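Side-chain contacts in protein VIRB8 (PDB 2CC3), which is a homodimeric inner-membrane component of the type IV secretion system, here its periplasmic domain, thought to take part in directing T-DNA transfer to plant cells: residues A[9-14]-A[110-115]; A[38-43]-A[124-129]; A[23-28]-A[59-64]. All coordinates share one frame; numbering follows the deposited sequence.

Interaction 1: A[9-14]-A[110-115]; sequences AVVNAS and VRYEKV
V11 of helix 6-23 meets Y112 of strand 102-114 where the long N-terminal helix packs on the antiparallel sheet, the helix-on-sheet arrangement of the NTF2-like fold to which VirB8 belongs. The backbones keep their distance, V11 CA lying 9.3 Å from Y112 CA, and the tyrosine spans most of the gap. From CB, which leaves the strand toward the helix, CG takes the cramped place between backbone N and carbonyl carbon (chi1 64°). The near part of the ring carries little of this contact, although L15, one turn further along the same helix, also touches the Y112 side chain. Contact with V11 begins at the far end: CE2 of Y112 is 4.0 Å from V11 CG1, and CZ of Y112 is closer, 3.7 Å from the same methyl. The approach is oblique to the ring, and the two side chains cross at about a right angle. Beyond the ring, the phenolic oxygen meets both valine branches. K114 brings its tip in beside them, its CE still 4.5 Å from V11 CG2, while its NZ forms a salt bridge with E7. V10, on the same helix, packs against V10 of the second subunit. The tyrosine thus ends against two methyls, Y112 OH lying 3.6 Å from V11 CG1 and 4.0 Å from V11 CG2.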
ATOM      1  N   ALA A   9      -6.020  15.480   3.691  1.00 15.15           N
ATOM      2  CA  ALA A   9      -5.104  14.393   4.112  1.00  8.83           C
ATOM      3  C   ALA A   9      -5.246  13.165   3.220  1.00  6.12           C
ATOM      4  O   ALA A   9      -4.250  12.589   2.760  1.00  6.56           O
ATOM      5  CB  ALA A   9      -5.301  14.022   5.593  1.00  8.67           C
ATOM      6  N   VAL A  10      -6.490  12.771   2.981  1.00  4.49           N
ATOM      7  CA  VAL A  10      -6.812  11.677   2.077  1.00  3.76           C
ATOM      8  C   VAL A  10      -6.291  11.894   0.650  1.00  2.17           C
ATOM      9  O   VAL A  10      -5.740  10.965   0.046  1.00  5.77           O
ATOM     10  CB  VAL A  10      -8.328  11.376   2.130  1.00  3.60           C
ATOM     11  CG1 VAL A  10      -8.709  10.207   1.207  1.00  8.09           C
ATOM     12  CG2 VAL A  10      -8.706  11.023   3.570  1.00  3.46           C
ATOM     13  N   VAL A  11      -6.470  13.092   0.104  1.00  2.39           N
ATOM     14  CA  VAL A  11      -5.884  13.431  -1.209  1.00  3.12           C
ATOM     15  C   VAL A  11      -4.403  13.120  -1.270  1.00  4.60           C
ATOM     16  O   VAL A  11      -3.953  12.354  -2.148  1.00  4.76           O
ATOM     17  CB  VAL A  11      -6.092  14.906  -1.574  1.00  7.26           C
ATOM     18  CG1 VAL A  11      -5.365  15.241  -2.865  1.00  9.86           C
ATOM     19  CG2 VAL A  11      -7.602  15.211  -1.774  1.00  6.69           C
ATOM     20  N   ASN A  12      -3.651  13.693  -0.316  1.00  8.30           N
ATOM     21  CA  ASN A  12      -2.186  13.665  -0.339  1.00  6.30           C
ATOM     22  C   ASN A  12      -1.648  12.267  -0.218  1.00  6.36           C
ATOM     23  O   ASN A  12      -0.666  11.889  -0.889  1.00  6.42           O
ATOM     24  CB  ASN A  12      -1.580  14.541   0.771  1.00 11.26           C
ATOM     25  CG  ASN A  12      -1.878  16.021   0.599  1.00 12.03           C
ATOM     26  OD1 ASN A  12      -2.277  16.489  -0.461  1.00  7.65           O
ATOM     27  ND2 ASN A  12      -1.702  16.759   1.669  1.00 13.03           N
ATOM     28  N   ALA A  13      -2.298  11.504   0.662  1.00  7.62           N
ATOM     29  CA  ALA A  13      -2.030  10.105   0.848  1.00  2.26           C
ATOM     30  C   ALA A  13      -2.331   9.275  -0.403  1.00  2.00           C
ATOM     31  O   ALA A  13      -1.532   8.407  -0.772  1.00  4.80           O
ATOM     32  CB  ALA A  13      -2.787   9.564   2.101  1.00  2.00           C
ATOM     33  N   SER A  14      -3.468   9.494  -1.050  1.00  2.89           N
ATOM     34  CA  SER A  14      -3.830   8.616  -2.217  1.00  6.10           C
ATOM     35  C   SER A  14      -2.926   8.937  -3.441  1.00  3.72           C
ATOM     36  O   SER A  14      -2.540   8.042  -4.200  1.00  4.18           O
ATOM     37  CB  SER A  14      -5.315   8.713  -2.632  1.00  8.91           C
ATOM     38  OG  SER A  14      -6.260   8.626  -1.564  1.00  4.25           O
ATOM     39  N   VAL A 110       0.428  15.915 -11.051  1.00 11.72           N
ATOM     40  CA  VAL A 110      -0.747  15.019 -10.976  1.00 12.76           C
ATOM     41  C   VAL A 110      -2.044  15.810 -10.922  1.00 12.04           C
ATOM     42  O   VAL A 110      -2.297  16.524  -9.956  1.00 11.87           O
ATOM     43  CB  VAL A 110      -0.688  14.032  -9.770  1.00 12.60           C
ATOM     44  CG1 VAL A 110      -1.877  13.044  -9.801  1.00 12.62           C
ATOM     45  CG2 VAL A 110       0.641  13.248  -9.757  1.00 12.74           C
ATOM     46  N   ARG A 111      -2.846  15.691 -11.981  1.00 10.71           N
ATOM     47  CA  ARG A 111      -4.210  16.212 -12.003  1.00  9.97           C
ATOM     48  C   ARG A 111      -5.172  15.069 -11.669  1.00  7.09           C
ATOM     49  O   ARG A 111      -5.028  13.938 -12.157  1.00  4.06           O
ATOM     50  CB  ARG A 111      -4.554  16.836 -13.392  1.00 10.03           C
ATOM     51  CG  ARG A 111      -5.851  17.658 -13.411  1.00 14.60           C
ATOM     52  CD  ARG A 111      -6.333  18.049 -14.813  1.00 18.98           C
ATOM     53  NE  ARG A 111      -5.481  19.076 -15.389  1.00 20.61           N
ATOM     54  CZ  ARG A 111      -5.571  20.374 -15.114  1.00 25.24           C
ATOM     55  NH1 ARG A 111      -6.489  20.836 -14.263  1.00 24.58           N
ATOM     56  NH2 ARG A 111      -4.717  21.220 -15.678  1.00 25.00           N
ATOM     57  N   TYR A 112      -6.167  15.364 -10.854  1.00  6.61           N
ATOM     58  CA  TYR A 112      -7.071  14.320 -10.395  1.00  9.24           C
ATOM     59  C   TYR A 112      -8.463  14.912 -10.352  1.00  8.59           C
ATOM     60  O   TYR A 112      -8.601  16.124 -10.235  1.00  7.62           O
ATOM     61  CB  TYR A 112      -6.637  13.806  -8.988  1.00  8.96           C
ATOM     62  CG  TYR A 112      -6.728  14.861  -7.885  1.00  9.88           C
ATOM     63  CD1 TYR A 112      -7.870  14.963  -7.097  1.00  9.63           C
ATOM     64  CD2 TYR A 112      -5.672  15.754  -7.634  1.00 10.47           C
ATOM     65  CE1 TYR A 112      -7.972  15.917  -6.123  1.00  8.79           C
ATOM     66  CE2 TYR A 112      -5.761  16.715  -6.611  1.00  7.76           C
ATOM     67  CZ  TYR A 112      -6.920  16.783  -5.878  1.00  9.35           C
ATOM     68  OH  TYR A 112      -7.088  17.725  -4.877  1.00 13.26           O
ATOM     69  N   GLU A 113      -9.476  14.047 -10.440  1.00 11.51           N
ATOM     70  CA  GLU A 113     -10.861  14.394 -10.160  1.00 12.48           C
ATOM     71  C   GLU A 113     -11.379  13.506  -9.013  1.00 12.47           C
ATOM     72  O   GLU A 113     -10.776  12.510  -8.659  1.00  8.65           O
ATOM     73  CB  GLU A 113     -11.724  14.179 -11.411  1.00 18.09           C
ATOM     74  CG  GLU A 113     -12.034  12.692 -11.713  1.00 21.43           C
ATOM     75  CD  GLU A 113     -12.433  12.396 -13.171  1.00 24.87           C
ATOM     76  OE1 GLU A 113     -12.777  11.232 -13.454  1.00 29.19           O
ATOM     77  OE2 GLU A 113     -12.404  13.304 -14.038  1.00 30.78           O
ATOM     78  N   LYS A 114     -12.499  13.888  -8.435  1.00 13.92           N
ATOM     79  CA  LYS A 114     -13.280  13.014  -7.560  1.00 17.03           C
ATOM     80  C   LYS A 114     -14.480  12.425  -8.284  1.00 17.57           C
ATOM     81  O   LYS A 114     -15.270  13.162  -8.868  1.00 17.95           O
ATOM     82  CB  LYS A 114     -13.774  13.825  -6.380  1.00 14.51           C
ATOM     83  CG  LYS A 114     -12.921  13.598  -5.194  1.00 18.99           C
ATOM     84  CD  LYS A 114     -12.677  14.857  -4.387  1.00 19.91           C
ATOM     85  CE  LYS A 114     -11.786  14.492  -3.198  1.00 25.97           C
ATOM     86  NZ  LYS A 114     -12.485  13.582  -2.199  1.00 23.28           N
ATOM     87  N   VAL A 115     -14.604  11.105  -8.275  1.00 19.74           N
ATOM     88  CA  VAL A 115     -15.866  10.464  -8.651  1.00 20.57           C
ATOM     89  C   VAL A 115     -16.677  10.114  -7.388  1.00 22.96           C
ATOM     90  O   VAL A 115     -16.114   9.676  -6.367  1.00 24.34           O
ATOM     91  CB  VAL A 115     -15.659   9.235  -9.574  1.00 21.75           C
ATOM     92  CG1 VAL A 115     -14.822   9.617 -10.766  1.00 22.62           C
ATOM     93  CG2 VAL A 115     -15.029   8.076  -8.819  1.00 21.95           C
TER

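Interaction 2: A[38-43]-A[124-129]; sequences SNFSAP and LTNPGG
F40, which follows N39 in the chain, lays its ring against the side chain of N126, which opens a type I beta turn running to G129 at the entrance to strand 130-139, the last strand of the NTF2-like sheet. Along 38-43, S38 and N39 still belong to helix 30-39. N39 takes part through its backbone: its carbonyl O receives a weak hydrogen bond of 3.1 Å from a water, and that water accepts from N126 ND2 at 3.2 Å, so one solvent molecule bridges N39 O and the turn, weakly on the N39 side. F40 comes next and carries most of the contact. Its ring and the N126 amide are stacked with their planes 29° apart, and ND2 lies over one face. The amide meets the far part of the ring: CE2 of F40 is 3.5 Å from both CG and OD1 of N126. Because N126 CG is anti to the backbone N (chi1 -176°), the amide is carried out toward the phenylalanine. The T125 carbonyl also reaches the ring, its O lying 3.6 Å from F40 CZ in an oblique approach. S14 and Y18 of helix 6-23 touch F40 as well, placing this buried ring between the N-terminal helix and the turn. S41 hydrogen-bonds through OG to Y18 OH and V37 O, and the backbones of F40 and A42 bond to V132, tying 38-43 to the last strand. N126 ND2 gives its main hydrogen bond to L130 O, which ties the amide to the start of the strand, while the turn is closed by G129 N to N126 O at 3.3 Å.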
ATOM      1  N   SER A  38      -3.592   1.130 -12.385  1.00 13.47           N
ATOM      2  CA  SER A  38      -4.589   1.110 -13.502  1.00 13.33           C
ATOM      3  C   SER A  38      -5.996   1.540 -13.087  1.00 13.01           C
ATOM      4  O   SER A  38      -6.680   2.246 -13.818  1.00 11.76           O
ATOM      5  CB  SER A  38      -4.672  -0.297 -14.129  1.00 16.43           C
ATOM      6  OG  SER A  38      -3.389  -0.771 -14.542  1.00 14.03           O
ATOM      7  N   ASN A  39      -6.435   1.091 -11.913  1.00 16.02           N
ATOM      8  CA  ASN A  39      -7.798   1.378 -11.437  1.00 15.11           C
ATOM      9  C   ASN A  39      -8.009   2.830 -11.037  1.00 15.43           C
ATOM     10  O   ASN A  39      -9.107   3.376 -11.145  1.00 18.65           O
ATOM     11  CB  ASN A  39      -8.146   0.453 -10.269  1.00 16.32           C
ATOM     12  CG  ASN A  39      -8.378  -0.966 -10.721  1.00 16.78           C
ATOM     13  OD1 ASN A  39      -8.943  -1.190 -11.786  1.00 11.62           O
ATOM     14  ND2 ASN A  39      -7.949  -1.931  -9.914  1.00 16.59           N
ATOM     15  N   PHE A  40      -6.927   3.437 -10.570  1.00 14.65           N
ATOM     16  CA  PHE A  40      -6.874   4.823 -10.137  1.00 15.27           C
ATOM     17  C   PHE A  40      -6.837   5.849 -11.310  1.00 13.03           C
ATOM     18  O   PHE A  40      -6.974   7.047 -11.083  1.00 10.61           O
ATOM     19  CB  PHE A  40      -5.562   5.021  -9.347  1.00 15.90           C
ATOM     20  CG  PHE A  40      -5.696   4.969  -7.825  1.00 19.00           C
ATOM     21  CD1 PHE A  40      -5.406   3.794  -7.115  1.00 23.55           C
ATOM     22  CD2 PHE A  40      -6.019   6.112  -7.096  1.00 20.83           C
ATOM     23  CE1 PHE A  40      -5.492   3.741  -5.692  1.00 20.66           C
ATOM     24  CE2 PHE A  40      -6.108   6.073  -5.679  1.00 20.20           C
ATOM     25  CZ  PHE A  40      -5.839   4.887  -4.985  1.00 18.38           C
ATOM     26  N   SER A  41      -6.605   5.384 -12.543  1.00 11.87           N
ATOM     27  CA  SER A  41      -6.311   6.276 -13.672  1.00 10.78           C
ATOM     28  C   SER A  41      -7.438   6.346 -14.690  1.00 12.30           C
ATOM     29  O   SER A  41      -7.996   5.323 -15.057  1.00 13.68           O
ATOM     30  CB  SER A  41      -5.062   5.774 -14.368  1.00 11.29           C
ATOM     31  OG  SER A  41      -3.988   5.695 -13.446  1.00 13.91           O
ATOM     32  N   ALA A  42      -7.742   7.552 -15.172  1.00 12.78           N
ATOM     33  CA  ALA A  42      -8.683   7.742 -16.267  1.00 10.13           C
ATOM     34  C   ALA A  42      -8.038   7.165 -17.541  1.00 10.46           C
ATOM     35  O   ALA A  42      -6.830   6.964 -17.562  1.00 14.12           O
ATOM     36  CB  ALA A  42      -9.057   9.223 -16.412  1.00  4.48           C
ATOM     37  N   PRO A  43      -8.858   6.764 -18.540  1.00 14.99           N
ATOM     38  CA  PRO A  43      -8.458   6.024 -19.756  1.00 11.27           C
ATOM     39  C   PRO A  43      -7.083   6.296 -20.399  1.00  9.15           C
ATOM     40  O   PRO A  43      -6.341   5.355 -20.646  1.00 13.77           O
ATOM     41  CB  PRO A  43      -9.621   6.317 -20.714  1.00 11.73           C
ATOM     42  CG  PRO A  43     -10.787   6.246 -19.831  1.00 12.09           C
ATOM     43  CD  PRO A  43     -10.332   6.901 -18.492  1.00 14.51           C
ATOM     44  N   LEU A 124     -12.603   0.284  -1.289  1.00  6.67           N
ATOM     45  CA  LEU A 124     -11.711  -0.280  -0.261  1.00 10.99           C
ATOM     46  C   LEU A 124     -10.238   0.215  -0.299  1.00 10.64           C
ATOM     47  O   LEU A 124      -9.568   0.228   0.718  1.00  7.10           O
ATOM     48  CB  LEU A 124     -11.751  -1.816  -0.346  1.00  5.76           C
ATOM     49  CG  LEU A 124     -11.109  -2.662   0.751  1.00  6.72           C
ATOM     50  CD1 LEU A 124     -11.901  -2.615   2.079  1.00  2.29           C
ATOM     51  CD2 LEU A 124     -10.952  -4.059   0.263  1.00  6.12           C
ATOM     52  N   THR A 125      -9.751   0.610  -1.476  1.00  8.90           N
ATOM     53  CA  THR A 125      -8.330   0.940  -1.661  1.00  8.80           C
ATOM     54  C   THR A 125      -8.182   2.421  -2.074  1.00  9.61           C
ATOM     55  O   THR A 125      -7.074   2.990  -2.132  1.00 11.31           O
ATOM     56  CB  THR A 125      -7.716   0.005  -2.718  1.00 11.23           C
ATOM     57  OG1 THR A 125      -8.431   0.140  -3.941  1.00 15.26           O
ATOM     58  CG2 THR A 125      -7.841  -1.434  -2.318  1.00  6.93           C
ATOM     59  N   ASN A 126      -9.326   3.042  -2.340  1.00  8.21           N
ATOM     60  CA  ASN A 126      -9.423   4.424  -2.832  1.00  6.47           C
ATOM     61  C   ASN A 126     -10.676   4.984  -2.144  1.00  4.23           C
ATOM     62  O   ASN A 126     -11.690   5.206  -2.804  1.00  8.03           O
ATOM     63  CB  ASN A 126      -9.562   4.394  -4.369  1.00  2.00           C
ATOM     64  CG  ASN A 126      -9.566   5.757  -5.013  1.00  2.00           C
ATOM     65  OD1 ASN A 126      -9.254   6.784  -4.389  1.00  4.11           O
ATOM     66  ND2 ASN A 126      -9.898   5.780  -6.306  1.00  2.00           N
ATOM     67  N   PRO A 127     -10.624   5.164  -0.809  1.00  3.72           N
ATOM     68  CA  PRO A 127     -11.732   5.731  -0.037  1.00  2.50           C
ATOM     69  C   PRO A 127     -12.267   7.072  -0.506  1.00  3.72           C
ATOM     70  O   PRO A 127     -13.461   7.338  -0.335  1.00  6.08           O
ATOM     71  CB  PRO A 127     -11.145   5.878   1.391  1.00  5.87           C
ATOM     72  CG  PRO A 127      -9.606   5.719   1.225  1.00  5.66           C
ATOM     73  CD  PRO A 127      -9.475   4.798   0.060  1.00  6.77           C
ATOM     74  N   GLY A 128     -11.404   7.934  -1.046  1.00  6.54           N
ATOM     75  CA  GLY A 128     -11.827   9.262  -1.477  1.00  7.70           C
ATOM     76  C   GLY A 128     -12.335   9.392  -2.917  1.00  8.48           C
ATOM     77  O   GLY A 128     -12.726  10.474  -3.338  1.00 10.92           O
ATOM     78  N   GLY A 129     -12.289   8.315  -3.683  1.00  8.09           N
ATOM     79  CA  GLY A 129     -12.832   8.319  -5.039  1.00  8.03           C
ATOM     80  C   GLY A 129     -11.981   9.096  -6.034  1.00 13.30           C
ATOM     81  O   GLY A 129     -12.483   9.622  -7.023  1.00 16.57           O
TER
HETATM   82  O   HOH W   1      -9.890   3.202  -8.152  1.00 10.32           O

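Interaction 3: A[23-28]-A[59-64]; sequences ESYDAD and TSPQVI
P61 sets its CB methylene over one face of the Y25 ring. P61 CB sits 3.9 Å from the ring centroid and 26° off the normal, a CH-pi contact displaced toward the rim, and its nearest ring atom is Y25 CG at 3.6 Å. A chi1 of 176° swings the tyrosine away from its own backbone N, and it extends from the loop between helices 6-23 and 30-39 across the first turn of the short helix 61-64. Past the proline it encounters Q62, whose backbone N lies over the same face as P61 CB. The Q62 side chain crosses the tyrosine at about a right angle: its CG is 4.0 Å from Y25 CE1, and its amide plane is turned 76° from the ring. At the phenolic end, Y25 OH comes 3.4 Å from Q62 CA. On the opposite face of the ring, A27 N lies 3.7 Å above the plane. F53 also touches Y25, and its carbonyl accepts from Q62 NE2. S60 is the N-cap residue of the helix, its OG accepting from Q62 N at 3.1 Å. The capping bond thus occupies the amide hydrogen of Q62, and the tyrosine meets the helix start through dispersion and CH-pi attraction, while the hydrogen bond between its hydroxyl and G66 O is weak.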
ATOM      1  N   GLU A  23       5.861   4.480  -9.661  1.00  4.67           N
ATOM      2  CA  GLU A  23       7.255   4.792  -9.939  1.00  6.63           C
ATOM      3  C   GLU A  23       8.236   3.806  -9.280  1.00 10.09           C
ATOM      4  O   GLU A  23       9.422   3.775  -9.628  1.00  6.92           O
ATOM      5  CB  GLU A  23       7.568   6.259  -9.541  1.00  7.42           C
ATOM      6  CG  GLU A  23       6.663   7.332 -10.203  1.00  2.00           C
ATOM      7  CD  GLU A  23       6.710   7.317 -11.743  1.00  3.79           C
ATOM      8  OE1 GLU A  23       7.711   6.799 -12.297  1.00  5.27           O
ATOM      9  OE2 GLU A  23       5.755   7.823 -12.392  1.00  2.00           O
ATOM     10  N   SER A  24       7.727   3.041  -8.307  1.00 10.43           N
ATOM     11  CA  SER A  24       8.440   1.933  -7.675  1.00  9.73           C
ATOM     12  C   SER A  24       8.462   0.735  -8.602  1.00  7.71           C
ATOM     13  O   SER A  24       7.647   0.659  -9.524  1.00  8.82           O
ATOM     14  CB  SER A  24       7.719   1.515  -6.396  1.00  7.41           C
ATOM     15  OG  SER A  24       8.339   2.087  -5.283  1.00 12.77           O
ATOM     16  N   TYR A  25       9.375  -0.204  -8.362  1.00  7.15           N
ATOM     17  CA  TYR A  25       9.339  -1.506  -9.057  1.00 11.24           C
ATOM     18  C   TYR A  25       9.908  -2.642  -8.224  1.00 13.34           C
ATOM     19  O   TYR A  25      11.020  -2.565  -7.699  1.00 16.45           O
ATOM     20  CB  TYR A  25      10.076  -1.514 -10.413  1.00 14.29           C
ATOM     21  CG  TYR A  25      10.080  -2.911 -11.041  1.00 14.53           C
ATOM     22  CD1 TYR A  25       8.920  -3.417 -11.635  1.00 16.77           C
ATOM     23  CD2 TYR A  25      11.205  -3.735 -11.000  1.00 13.08           C
ATOM     24  CE1 TYR A  25       8.878  -4.680 -12.185  1.00 16.31           C
ATOM     25  CE2 TYR A  25      11.171  -5.009 -11.559  1.00 15.23           C
ATOM     26  CZ  TYR A  25       9.992  -5.469 -12.146  1.00 15.12           C
ATOM     27  OH  TYR A  25       9.889  -6.711 -12.732  1.00 17.55           O
ATOM     28  N   ASP A  26       9.152  -3.723  -8.152  1.00 15.81           N
ATOM     29  CA  ASP A  26       9.613  -4.936  -7.485  1.00 18.80           C
ATOM     30  C   ASP A  26       8.882  -6.070  -8.184  1.00 16.83           C
ATOM     31  O   ASP A  26       7.655  -6.069  -8.228  1.00 17.63           O
ATOM     32  CB  ASP A  26       9.238  -4.855  -5.995  1.00 16.20           C
ATOM     33  CG  ASP A  26       9.801  -5.999  -5.176  1.00 19.95           C
ATOM     34  OD1 ASP A  26      10.999  -5.983  -4.860  1.00 21.85           O
ATOM     35  OD2 ASP A  26       9.034  -6.919  -4.814  1.00 25.79           O
ATOM     36  N   ALA A  27       9.608  -7.022  -8.755  1.00 17.17           N
ATOM     37  CA  ALA A  27       8.939  -8.128  -9.471  1.00 17.74           C
ATOM     38  C   ALA A  27       7.818  -8.808  -8.646  1.00 17.41           C
ATOM     39  O   ALA A  27       6.793  -9.225  -9.196  1.00 15.87           O
ATOM     40  CB  ALA A  27       9.971  -9.152  -9.946  1.00 22.68           C
ATOM     41  N   ASP A  28       8.009  -8.897  -7.326  1.00 14.70           N
ATOM     42  CA  ASP A  28       6.988  -9.474  -6.440  1.00 18.38           C
ATOM     43  C   ASP A  28       5.720  -8.635  -6.337  1.00 17.84           C
ATOM     44  O   ASP A  28       4.644  -9.188  -6.167  1.00 21.74           O
ATOM     45  CB  ASP A  28       7.545  -9.722  -5.034  1.00 16.87           C
ATOM     46  CG  ASP A  28       8.667 -10.744  -5.029  1.00 22.06           C
ATOM     47  OD1 ASP A  28       8.811 -11.481  -6.037  1.00 22.98           O
ATOM     48  OD2 ASP A  28       9.413 -10.808  -4.022  1.00 21.48           O
ATOM     49  N   THR A  59      12.133  -0.946 -22.539  1.00 23.10           N
ATOM     50  CA  THR A  59      12.534  -0.040 -21.453  1.00 23.62           C
ATOM     51  C   THR A  59      11.675  -0.168 -20.177  1.00 21.20           C
ATOM     52  O   THR A  59      11.890   0.553 -19.191  1.00 19.85           O
ATOM     53  CB  THR A  59      12.602   1.465 -21.900  1.00 26.00           C
ATOM     54  OG1 THR A  59      11.326   1.890 -22.375  1.00 31.05           O
ATOM     55  CG2 THR A  59      13.617   1.674 -23.006  1.00 26.68           C
ATOM     56  N   SER A  60      10.712  -1.086 -20.188  1.00 19.72           N
ATOM     57  CA  SER A  60       9.935  -1.388 -18.994  1.00 16.97           C
ATOM     58  C   SER A  60      10.859  -1.823 -17.861  1.00 16.92           C
ATOM     59  O   SER A  60      11.859  -2.519 -18.101  1.00 17.46           O
ATOM     60  CB  SER A  60       8.914  -2.505 -19.258  1.00 17.06           C
ATOM     61  OG  SER A  60       8.327  -2.943 -18.032  1.00 13.54           O
ATOM     62  N   PRO A  61      10.533  -1.422 -16.617  1.00 18.12           N
ATOM     63  CA  PRO A  61      11.300  -1.920 -15.452  1.00 19.10           C
ATOM     64  C   PRO A  61      11.321  -3.454 -15.387  1.00 19.02           C
ATOM     65  O   PRO A  61      12.307  -4.043 -14.944  1.00 19.53           O
ATOM     66  CB  PRO A  61      10.540  -1.336 -14.244  1.00 20.84           C
ATOM     67  CG  PRO A  61       9.171  -0.933 -14.797  1.00 19.50           C
ATOM     68  CD  PRO A  61       9.450  -0.502 -16.208  1.00 17.31           C
ATOM     69  N   GLN A  62      10.238  -4.080 -15.840  1.00 18.50           N
ATOM     70  CA  GLN A  62      10.130  -5.532 -15.865  1.00 19.45           C
ATOM     71  C   GLN A  62      11.217  -6.154 -16.703  1.00 20.16           C
ATOM     72  O   GLN A  62      11.843  -7.122 -16.299  1.00 21.54           O
ATOM     73  CB  GLN A  62       8.806  -5.932 -16.481  1.00 17.79           C
ATOM     74  CG  GLN A  62       7.635  -5.256 -15.918  1.00  8.36           C
ATOM     75  CD  GLN A  62       6.409  -6.061 -16.181  1.00 13.28           C
ATOM     76  OE1 GLN A  62       5.997  -6.855 -15.338  1.00 12.53           O
ATOM     77  NE2 GLN A  62       5.835  -5.909 -17.374  1.00 11.29           N
ATOM     78  N   VAL A  63      11.411  -5.580 -17.886  1.00 21.47           N
ATOM     79  CA  VAL A  63      12.410  -5.998 -18.867  1.00 21.23           C
ATOM     80  C   VAL A  63      13.843  -5.668 -18.402  1.00 21.03           C
ATOM     81  O   VAL A  63      14.691  -6.549 -18.347  1.00 21.30           O
ATOM     82  CB  VAL A  63      12.073  -5.378 -20.272  1.00 20.07           C
ATOM     83  CG1 VAL A  63      13.038  -5.871 -21.352  1.00 18.39           C
ATOM     84  CG2 VAL A  63      10.630  -5.723 -20.658  1.00 18.42           C
ATOM     85  N   ILE A  64      14.078  -4.406 -18.032  1.00 21.87           N
ATOM     86  CA  ILE A  64      15.397  -3.898 -17.587  1.00 21.80           C
ATOM     87  C   ILE A  64      15.884  -4.518 -16.278  1.00 22.27           C
ATOM     88  O   ILE A  64      17.057  -4.916 -16.154  1.00 19.04           O
ATOM     89  CB  ILE A  64      15.395  -2.323 -17.455  1.00 22.95           C
ATOM     90  CG1 ILE A  64      15.467  -1.654 -18.827  1.00 22.54           C
ATOM     91  CG2 ILE A  64      16.542  -1.807 -16.582  1.00 21.77           C
ATOM     92  CD1 ILE A  64      16.306  -2.415 -19.831  1.00 24.37           C
TER

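Overall arrangement
The three contacts illustrate how one small alpha+beta domain varies its chemistry with position. Interactions 1 and 2 are neighbours, centres 9 Å apart: V115 N probably hydrogen-bonds to G129 O, and S14 packs on F40, so helix 6-23 is common ground for both. Interaction 3 stands apart, its centre 25 Å from that of interaction 1 on the opposite side of the chain's centre. Interactions 2 and 3 are buried, interaction 1 only partly. An aromatic ring leads each: its far end meets aliphatic methyls beside a lysine side chain in interaction 1, its face an amide with bridging water in interaction 2, and a proline in interaction 3.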